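Long-range contacts in protein BCAM1869 (Burkholderia cenocepacia, PDB 4O2H), which probably regulates transcription in quorum sensing, as a homolog of RsaM with a novel fold, and binds a second copy of itself: residues A72-W80 and I91-V100; L31-D41 and L57-R65. One frame throughout, in Å; residues are numbered along the deposited sequence.

Contacts 1 and 2 lie in one antiparallel four-stranded sheet, with their centres about 9 Å apart. The strand order is 34-40, 55-65, 74-83, 89-98, the same as along the chain. Contact 2 pairs the first two strands and closes before contact 1 opens. Contact 1 pairs the last two. Strands 55-65 and 74-83 are neighbours, so the middle of the sheet joins the contacts. The salt bridge from Arg97 to Glu62 also ties them, on the face that carries Tyr60. Helices 112-125 and 128-138 pack on the other face. Both contacts touch the second subunit, so the sheet serves the chain's core and the dimer.

Contact 1. Residues A72-W80 and I91-V100; sequences AYVTVGWDW and IAGGDVRSNV
Gly77 N donates a hydrogen bond to Arg97 O at 2.7 Å, and the bond is nearly straight (175° at the hydrogen). Arg97 N returns a bond to Gly77 O, which makes a hydrogen-bonded antiparallel pair. The Arg97 side chain bends back over Gly77, where the glycine leaves room for it. Its guanidinium has its main partner in Glu62, by a salt bridge; it also has a long, weak ion pair with Asp41 of the second subunit.

The side-chain amide of Asn99 grips the backbone of Tyr73 and Thr75, where strand 74-83 begins, with both its ends. Its OD1 accepts from Thr75 N at 2.8 Å. This donor stands above the carbonyl plane of the amide, not on a lone pair. Asn99 ND2 donates to Tyr73 O at 2.9 Å, close to the amide plane. The two bonds fix the rotation of the amide. CG sits between the backbone N and the carbonyl carbon (chi1 67°), which turns the amide across Val74 CA to reach both partners. Strands 74-83 and 89-98 form a beta hairpin within the four-stranded sheet; their pairing is interrupted between Ile91 and Arg97.

Opposite the Arg97 side chain, the face that carries Val76 and Ser98 is mostly apolar. Val76, whose non-hydrogen-bonded partner is Ser98, reaches diagonally to Val96, CG1 to CG1 at 3.5 Å. Val74 CG1 packs on Val100 CG2. Towards the turn, Ile91 lays CD1 over one face of the Trp78 indole, a CH-pi contact 4.2 Å from the centroid of the five-membered ring. Ile91 CG1 touches the rim at Trp78 CD1, at 3.8 Å. Trp128 meets the same indole edge-to-face. Leu119 of helix 112-125 covers Val96 and Ser98. Ala92 N bonds to Asp79 O at 3.0 Å.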
loop_
_atom_site.group_PDB
_atom_site.type_symbol
_atom_site.label_atom_id
_atom_site.label_comp_id
_atom_site.label_asym_id
_atom_site.label_seq_id
_atom_site.Cartn_x
_atom_site.Cartn_y
_atom_site.Cartn_z
ATOM N N ALA A 72 -16.511 8.924 8.609
ATOM C CA ALA A 72 -15.843 8.982 7.320
ATOM C C ALA A 72 -14.873 7.791 7.133
ATOM O O ALA A 72 -14.388 7.196 8.104
ATOM C CB ALA A 72 -15.104 10.312 7.158
ATOM N N TYR A 73 -14.624 7.430 5.866
ATOM C CA TYR A 73 -13.689 6.382 5.503
ATOM C C TYR A 73 -12.283 6.888 5.794
ATOM O O TYR A 73 -11.946 7.989 5.382
ATOM C CB TYR A 73 -13.857 5.975 4.035
ATOM C CG TYR A 73 -12.933 4.846 3.617
ATOM C CD1 TYR A 73 -13.135 3.545 4.079
ATOM C CD2 TYR A 73 -11.865 5.075 2.748
ATOM C CE1 TYR A 73 -12.304 2.501 3.687
ATOM C CE2 TYR A 73 -10.998 4.040 2.381
ATOM C CZ TYR A 73 -11.235 2.754 2.840
ATOM O OH TYR A 73 -10.412 1.732 2.466
ATOM N N VAL A 74 -11.524 6.144 6.587
ATOM C CA VAL A 74 -10.160 6.510 6.967
ATOM C C VAL A 74 -9.170 5.437 6.447
ATOM O O VAL A 74 -9.444 4.258 6.631
ATOM C CB VAL A 74 -10.054 6.704 8.516
ATOM C CG1 VAL A 74 -8.604 6.732 8.986
ATOM C CG2 VAL A 74 -10.768 7.975 8.949
ATOM N N THR A 75 -8.068 5.855 5.770
ATOM C CA THR A 75 -6.960 4.982 5.293
ATOM C C THR A 75 -5.668 5.361 5.987
ATOM O O THR A 75 -5.372 6.542 6.159
ATOM C CB THR A 75 -6.713 5.118 3.793
ATOM O OG1 THR A 75 -6.750 6.505 3.474
ATOM C CG2 THR A 75 -7.713 4.384 2.982
ATOM N N VAL A 76 -4.921 4.380 6.408
ATOM C CA VAL A 76 -3.660 4.542 7.112
ATOM C C VAL A 76 -2.748 3.432 6.629
ATOM O O VAL A 76 -3.087 2.238 6.739
ATOM C CB VAL A 76 -3.834 4.525 8.669
ATOM C CG1 VAL A 76 -2.496 4.774 9.391
ATOM C CG2 VAL A 76 -4.914 5.524 9.136
ATOM N N GLY A 77 -1.619 3.840 6.074
ATOM C CA GLY A 77 -0.612 2.922 5.568
ATOM C C GLY A 77 0.772 3.364 5.953
ATOM O O GLY A 77 0.999 4.529 6.254
ATOM N N TRP A 78 1.681 2.425 6.031
ATOM C CA TRP A 78 3.054 2.725 6.401
ATOM C C TRP A 78 3.961 1.585 5.977
ATOM O O TRP A 78 3.498 0.467 5.673
ATOM C CB TRP A 78 3.184 2.985 7.937
ATOM C CG TRP A 78 2.869 1.782 8.798
ATOM C CD1 TRP A 78 3.774 0.936 9.392
ATOM C CD2 TRP A 78 1.570 1.390 9.295
ATOM N NE1 TRP A 78 3.123 0.026 10.185
ATOM C CE2 TRP A 78 1.768 0.279 10.150
ATOM C CE3 TRP A 78 0.254 1.843 9.060
ATOM C CZ2 TRP A 78 0.698 -0.399 10.760
ATOM C CZ3 TRP A 78 -0.801 1.155 9.635
ATOM C CH2 TRP A 78 -0.577 0.065 10.497
ATOM N N ASP A 79 5.261 1.879 5.984
ATOM C CA ASP A 79 6.348 0.920 5.793
ATOM C C ASP A 79 6.832 0.473 7.146
ATOM O O ASP A 79 6.902 1.273 8.100
ATOM C CB ASP A 79 7.507 1.512 4.967
ATOM C CG ASP A 79 7.196 1.733 3.500
ATOM O OD1 ASP A 79 6.147 1.229 3.023
ATOM O OD2 ASP A 79 8.005 2.387 2.822
ATOM N N TRP A 80 7.137 -0.823 7.251
ATOM C CA TRP A 80 7.628 -1.405 8.510
ATOM C C TRP A 80 8.876 -2.249 8.258
ATOM O O TRP A 80 9.179 -2.585 7.133
ATOM C CB TRP A 80 6.533 -2.258 9.192
ATOM C CG TRP A 80 6.022 -3.341 8.279
ATOM C CD1 TRP A 80 4.951 -3.256 7.439
ATOM C CD2 TRP A 80 6.647 -4.612 8.009
ATOM N NE1 TRP A 80 4.861 -4.391 6.672
ATOM C CE2 TRP A 80 5.894 -5.239 6.996
ATOM C CE3 TRP A 80 7.764 -5.295 8.547
ATOM C CZ2 TRP A 80 6.241 -6.494 6.474
ATOM C CZ3 TRP A 80 8.103 -6.538 8.031
ATOM C CH2 TRP A 80 7.345 -7.130 7.014
ATOM N N ILE A 91 7.809 0.965 12.735
ATOM C CA ILE A 91 7.315 1.876 11.707
ATOM C C ILE A 91 8.530 2.615 11.216
ATOM O O ILE A 91 9.129 3.371 11.986
ATOM C CB ILE A 91 6.210 2.841 12.189
ATOM C CG1 ILE A 91 5.021 2.060 12.783
ATOM C CG2 ILE A 91 5.762 3.742 10.989
ATOM C CD1 ILE A 91 3.786 2.857 13.145
ATOM N N ALA A 92 8.930 2.368 9.962
ATOM C CA ALA A 92 10.101 2.968 9.347
ATOM C C ALA A 92 9.995 4.520 9.316
ATOM O O ALA A 92 9.078 5.085 8.708
ATOM C CB ALA A 92 10.287 2.400 7.945
ATOM N N GLY A 93 10.908 5.176 10.038
ATOM C CA GLY A 93 10.990 6.634 10.160
ATOM C C GLY A 93 9.840 7.285 10.916
ATOM O O GLY A 93 9.747 8.517 10.957
ATOM N N GLY A 94 8.958 6.455 11.490
ATOM C CA GLY A 94 7.733 6.889 12.161
ATOM C C GLY A 94 6.778 7.511 11.156
ATOM O O GLY A 94 5.833 8.186 11.550
ATOM N N ASP A 95 7.052 7.334 9.835
ATOM C CA ASP A 95 6.268 7.888 8.737
ATOM C C ASP A 95 4.982 7.110 8.561
ATOM O O ASP A 95 5.001 5.892 8.483
ATOM C CB ASP A 95 7.063 7.891 7.424
ATOM C CG ASP A 95 8.217 8.873 7.399
ATOM O OD1 ASP A 95 7.998 10.052 7.746
ATOM O OD2 ASP A 95 9.332 8.476 6.973
ATOM N N VAL A 96 3.866 7.806 8.515
ATOM C CA VAL A 96 2.551 7.190 8.385
ATOM C C VAL A 96 1.818 7.971 7.324
ATOM O O VAL A 96 1.726 9.200 7.432
ATOM C CB VAL A 96 1.800 7.175 9.756
ATOM C CG1 VAL A 96 0.307 6.933 9.582
ATOM C CG2 VAL A 96 2.401 6.150 10.714
ATOM N N ARG A 97 1.321 7.269 6.290
ATOM C CA ARG A 97 0.545 7.884 5.239
ATOM C C ARG A 97 -0.925 7.626 5.526
ATOM O O ARG A 97 -1.297 6.495 5.808
ATOM C CB ARG A 97 0.964 7.372 3.854
ATOM C CG ARG A 97 0.316 8.144 2.693
ATOM C CD ARG A 97 -0.914 7.455 2.102
ATOM N NE ARG A 97 -0.528 6.165 1.546
ATOM C CZ ARG A 97 -1.023 4.990 1.910
ATOM N NH1 ARG A 97 -2.043 4.924 2.782
ATOM N NH2 ARG A 97 -0.562 3.877 1.361
ATOM N N SER A 98 -1.760 8.685 5.456
ATOM C CA SER A 98 -3.198 8.591 5.701
ATOM C C SER A 98 -3.955 9.702 5.015
ATOM O O SER A 98 -3.348 10.570 4.391
ATOM C CB SER A 98 -3.496 8.635 7.204
ATOM O OG SER A 98 -3.258 9.940 7.703
ATOM N N ASN A 99 -5.295 9.687 5.171
ATOM C CA ASN A 99 -6.206 10.723 4.681
ATOM C C ASN A 99 -6.693 11.532 5.874
ATOM O O ASN A 99 -7.758 12.142 5.822
ATOM C CB ASN A 99 -7.376 10.113 3.880
ATOM C CG ASN A 99 -8.344 9.279 4.682
ATOM O OD1 ASN A 99 -8.017 8.694 5.718
ATOM N ND2 ASN A 99 -9.554 9.152 4.161
ATOM N N VAL A 100 -5.924 11.498 6.970
ATOM C CA VAL A 100 -6.254 12.198 8.213
ATOM C C VAL A 100 -5.412 13.445 8.426
ATOM O O VAL A 100 -4.207 13.438 8.220
ATOM C CB VAL A 100 -6.133 11.275 9.465
ATOM C CG1 VAL A 100 -6.363 12.044 10.787
ATOM C CG2 VAL A 100 -7.071 10.068 9.367
HETATM O O HOH W 1 -4.249 7.235 2.459
#

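Contact 2. Residues L31-D41 and L57-R65; sequences LVLDHVASGLD and LAGYTEWHR
A classic beta bulge interrupts the antiparallel pairing of strand 34-40, the outermost of the sheet within this chain, with strand 55-65. Val36 N and Ala37 N both donate to Glu62 O, at 2.8 and 3.1 Å. Val36 is the extra residue, and the register shifts by one there. Its CG2 sits over the centre of the His64 ring, a CH-pi contact 3.4 Å from the centroid. His64 ND1 bonds to Tyr73 OH. Val36 and Ala37 also pack on Ala37 and Val36 of the second subunit.

On the other face, Trp63 lies flat beneath the backbone of His35. His35 CA stands over the five-membered ring, 3.8 Å from its centroid. The His35 imidazole turns an edge to that ring, with the planes at 87°, an offset edge-to-face pair. His35 CG is anti to the backbone N (chi1 168°), and this carries NE2 along the strand to Ser38 OG, at 2.7 Å. Ser38 OG also bonds Thr61 OG1 at 2.8 Å, and Trp63 NE1 donates to Thr61 OG1 from its ring plane. These four groups form a hydrogen-bonded chain that helps hold both rings. Val132 and Ala135 of helix 128-138 cover this side.

Tyr60 spreads one ring face over Gly39 N. Past it, Asp41 N bonds Ala58 O at 2.8 Å. Asp41 is the N-cap of helix 42-50, its OD1 making weak bonds to Ser43 N and Leu44 N. The whole is a classic bulge in an antiparallel strand pair, whose first strand runs directly into an N-capped helix.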
loop_
_atom_site.group_PDB
_atom_site.type_symbol
_atom_site.label_atom_id
_atom_site.label_comp_id
_atom_site.label_asym_id
_atom_site.label_seq_id
_atom_site.Cartn_x
_atom_site.Cartn_y
_atom_site.Cartn_z
ATOM N N LEU A 31 -9.727 5.777 17.461
ATOM C CA LEU A 31 -9.861 5.348 16.067
ATOM C C LEU A 31 -9.827 3.814 15.921
ATOM O O LEU A 31 -8.923 3.144 16.405
ATOM C CB LEU A 31 -8.782 5.973 15.175
ATOM C CG LEU A 31 -9.039 5.826 13.663
ATOM C CD1 LEU A 31 -10.304 6.531 13.258
ATOM C CD2 LEU A 31 -7.884 6.340 12.869
ATOM N N VAL A 32 -10.847 3.284 15.271
ATOM C CA VAL A 32 -11.055 1.858 15.038
ATOM C C VAL A 32 -10.468 1.491 13.663
ATOM O O VAL A 32 -11.131 1.648 12.655
ATOM C CB VAL A 32 -12.591 1.546 15.145
ATOM C CG1 VAL A 32 -12.929 0.103 14.747
ATOM C CG2 VAL A 32 -13.137 1.867 16.551
ATOM N N LEU A 33 -9.230 1.032 13.613
ATOM C CA LEU A 33 -8.638 0.627 12.335
ATOM C C LEU A 33 -8.538 -0.884 12.225
ATOM O O LEU A 33 -8.279 -1.566 13.214
ATOM C CB LEU A 33 -7.254 1.232 12.118
ATOM C CG LEU A 33 -7.189 2.700 11.913
ATOM C CD1 LEU A 33 -5.808 3.188 12.155
ATOM C CD2 LEU A 33 -7.700 3.107 10.534
ATOM N N ASP A 34 -8.766 -1.390 11.003
ATOM C CA ASP A 34 -8.699 -2.794 10.645
ATOM C C ASP A 34 -7.624 -2.990 9.618
ATOM O O ASP A 34 -7.428 -2.114 8.778
ATOM C CB ASP A 34 -10.044 -3.268 10.074
ATOM C CG ASP A 34 -11.217 -3.064 11.005
ATOM O OD1 ASP A 34 -11.085 -3.393 12.210
ATOM O OD2 ASP A 34 -12.282 -2.590 10.524
ATOM N N HIS A 35 -6.909 -4.114 9.702
ATOM C CA HIS A 35 -5.869 -4.488 8.748
ATOM C C HIS A 35 -6.535 -4.849 7.424
ATOM O O HIS A 35 -7.515 -5.577 7.416
ATOM C CB HIS A 35 -5.017 -5.672 9.274
ATOM C CG HIS A 35 -4.130 -6.287 8.226
ATOM N ND1 HIS A 35 -4.603 -7.268 7.367
ATOM C CD2 HIS A 35 -2.860 -5.984 7.878
ATOM C CE1 HIS A 35 -3.596 -7.554 6.562
ATOM N NE2 HIS A 35 -2.522 -6.823 6.843
ATOM N N VAL A 36 -5.958 -4.392 6.312
ATOM C CA VAL A 36 -6.470 -4.639 4.957
ATOM C C VAL A 36 -5.438 -5.475 4.212
ATOM O O VAL A 36 -5.789 -6.502 3.648
ATOM C CB VAL A 36 -6.783 -3.300 4.227
ATOM C CG1 VAL A 36 -7.333 -3.522 2.823
ATOM C CG2 VAL A 36 -7.745 -2.421 5.041
ATOM N N ALA A 37 -4.165 -5.038 4.190
ATOM C CA ALA A 37 -3.138 -5.763 3.442
ATOM C C ALA A 37 -1.762 -5.427 3.933
ATOM O O ALA A 37 -1.510 -4.353 4.435
ATOM C CB ALA A 37 -3.248 -5.474 1.932
ATOM N N SER A 38 -0.877 -6.395 3.814
ATOM C CA SER A 38 0.524 -6.325 4.191
ATOM C C SER A 38 1.297 -7.158 3.184
ATOM O O SER A 38 0.764 -8.117 2.642
ATOM C CB SER A 38 0.726 -6.840 5.613
ATOM O OG SER A 38 0.079 -6.050 6.599
ATOM N N GLY A 39 2.521 -6.764 2.907
ATOM C CA GLY A 39 3.387 -7.496 2.004
ATOM C C GLY A 39 4.829 -7.137 2.219
ATOM O O GLY A 39 5.145 -6.167 2.912
ATOM N N LEU A 40 5.709 -7.954 1.661
ATOM C CA LEU A 40 7.142 -7.751 1.760
ATOM C C LEU A 40 7.622 -6.846 0.633
ATOM O O LEU A 40 7.060 -6.888 -0.462
ATOM C CB LEU A 40 7.876 -9.116 1.708
ATOM C CG LEU A 40 7.497 -10.106 2.835
ATOM C CD1 LEU A 40 8.347 -11.373 2.754
ATOM C CD2 LEU A 40 7.563 -9.449 4.253
ATOM N N ASP A 41 8.610 -5.975 0.929
ATOM C CA ASP A 41 9.264 -5.115 -0.078
ATOM C C ASP A 41 10.794 -5.414 -0.039
ATOM O O ASP A 41 11.496 -4.794 0.762
ATOM C CB ASP A 41 8.946 -3.600 0.137
ATOM C CG ASP A 41 9.542 -2.669 -0.918
ATOM O OD1 ASP A 41 10.215 -3.164 -1.837
ATOM O OD2 ASP A 41 9.241 -1.459 -0.883
ATOM N N LEU A 57 13.105 -8.482 7.846
ATOM C CA LEU A 57 12.087 -8.271 6.819
ATOM C C LEU A 57 11.690 -6.804 6.781
ATOM O O LEU A 57 11.797 -6.109 7.800
ATOM C CB LEU A 57 10.808 -9.101 7.104
ATOM C CG LEU A 57 10.842 -10.622 7.196
ATOM C CD1 LEU A 57 9.501 -11.123 7.748
ATOM C CD2 LEU A 57 11.112 -11.273 5.809
ATOM N N ALA A 58 11.155 -6.358 5.637
ATOM C CA ALA A 58 10.612 -5.036 5.480
ATOM C C ALA A 58 9.461 -5.096 4.520
ATOM O O ALA A 58 9.458 -5.920 3.597
ATOM C CB ALA A 58 11.675 -4.074 4.982
ATOM N N GLY A 59 8.506 -4.192 4.691
ATOM C CA GLY A 59 7.371 -4.159 3.789
ATOM C C GLY A 59 6.420 -3.037 4.073
ATOM O O GLY A 59 6.712 -2.127 4.856
ATOM N N TYR A 60 5.252 -3.161 3.460
ATOM C CA TYR A 60 4.139 -2.248 3.522
ATOM C C TYR A 60 2.983 -2.900 4.291
ATOM O O TYR A 60 2.919 -4.124 4.457
ATOM C CB TYR A 60 3.703 -1.849 2.082
ATOM C CG TYR A 60 2.839 -2.893 1.397
ATOM C CD1 TYR A 60 1.457 -2.919 1.586
ATOM C CD2 TYR A 60 3.406 -3.880 0.586
ATOM C CE1 TYR A 60 0.663 -3.908 1.005
ATOM C CE2 TYR A 60 2.612 -4.850 -0.037
ATOM C CZ TYR A 60 1.246 -4.880 0.210
ATOM O OH TYR A 60 0.444 -5.844 -0.351
ATOM N N THR A 61 2.082 -2.056 4.758
ATOM C CA THR A 61 0.831 -2.442 5.390
ATOM C C THR A 61 -0.159 -1.304 5.151
ATOM O O THR A 61 0.244 -0.150 5.067
ATOM C CB THR A 61 0.996 -2.860 6.836
ATOM O OG1 THR A 61 -0.255 -3.387 7.281
ATOM C CG2 THR A 61 1.498 -1.733 7.725
ATOM N N GLU A 62 -1.420 -1.687 4.926
ATOM C CA GLU A 62 -2.594 -0.867 4.655
ATOM C C GLU A 62 -3.720 -1.234 5.620
ATOM O O GLU A 62 -4.037 -2.404 5.772
ATOM C CB GLU A 62 -3.063 -1.030 3.189
ATOM C CG GLU A 62 -2.143 -0.341 2.194
ATOM C CD GLU A 62 -1.863 1.139 2.431
ATOM O OE1 GLU A 62 -2.656 1.844 3.104
ATOM O OE2 GLU A 62 -0.844 1.602 1.878
ATOM N N TRP A 63 -4.273 -0.217 6.298
ATOM C CA TRP A 63 -5.308 -0.320 7.324
ATOM C C TRP A 63 -6.420 0.677 6.994
ATOM O O TRP A 63 -6.193 1.642 6.260
ATOM C CB TRP A 63 -4.693 -0.039 8.738
ATOM C CG TRP A 63 -3.763 -1.129 9.245
ATOM C CD1 TRP A 63 -2.668 -1.640 8.607
ATOM C CD2 TRP A 63 -3.942 -1.918 10.434
ATOM N NE1 TRP A 63 -2.138 -2.679 9.331
ATOM C CE2 TRP A 63 -2.898 -2.867 10.467
ATOM C CE3 TRP A 63 -4.857 -1.875 11.506
ATOM C CZ2 TRP A 63 -2.719 -3.753 11.548
ATOM C CZ3 TRP A 63 -4.706 -2.781 12.563
ATOM C CH2 TRP A 63 -3.665 -3.722 12.564
ATOM N N HIS A 64 -7.636 0.408 7.457
ATOM C CA HIS A 64 -8.729 1.328 7.152
ATOM C C HIS A 64 -9.824 1.267 8.223
ATOM O O HIS A 64 -9.896 0.336 9.027
ATOM C CB HIS A 64 -9.299 1.120 5.701
ATOM C CG HIS A 64 -10.177 -0.092 5.462
ATOM N ND1 HIS A 64 -10.701 -0.362 4.189
ATOM C CD2 HIS A 64 -10.590 -1.071 6.314
ATOM C CE1 HIS A 64 -11.394 -1.487 4.311
ATOM N NE2 HIS A 64 -11.370 -1.949 5.570
ATOM N N ARG A 65 -10.638 2.308 8.249
ATOM C CA ARG A 65 -11.855 2.411 9.048
ATOM C C ARG A 65 -12.936 2.627 8.056
ATOM O O ARG A 65 -12.907 3.636 7.318
ATOM C CB ARG A 65 -11.832 3.502 10.118
ATOM C CG ARG A 65 -13.172 3.494 10.862
ATOM C CD ARG A 65 -13.464 4.731 11.666
ATOM N NE ARG A 65 -13.470 5.965 10.883
ATOM C CZ ARG A 65 -13.588 7.166 11.431
ATOM N NH1 ARG A 65 -13.722 7.293 12.744
ATOM N NH2 ARG A 65 -13.589 8.246 10.677
#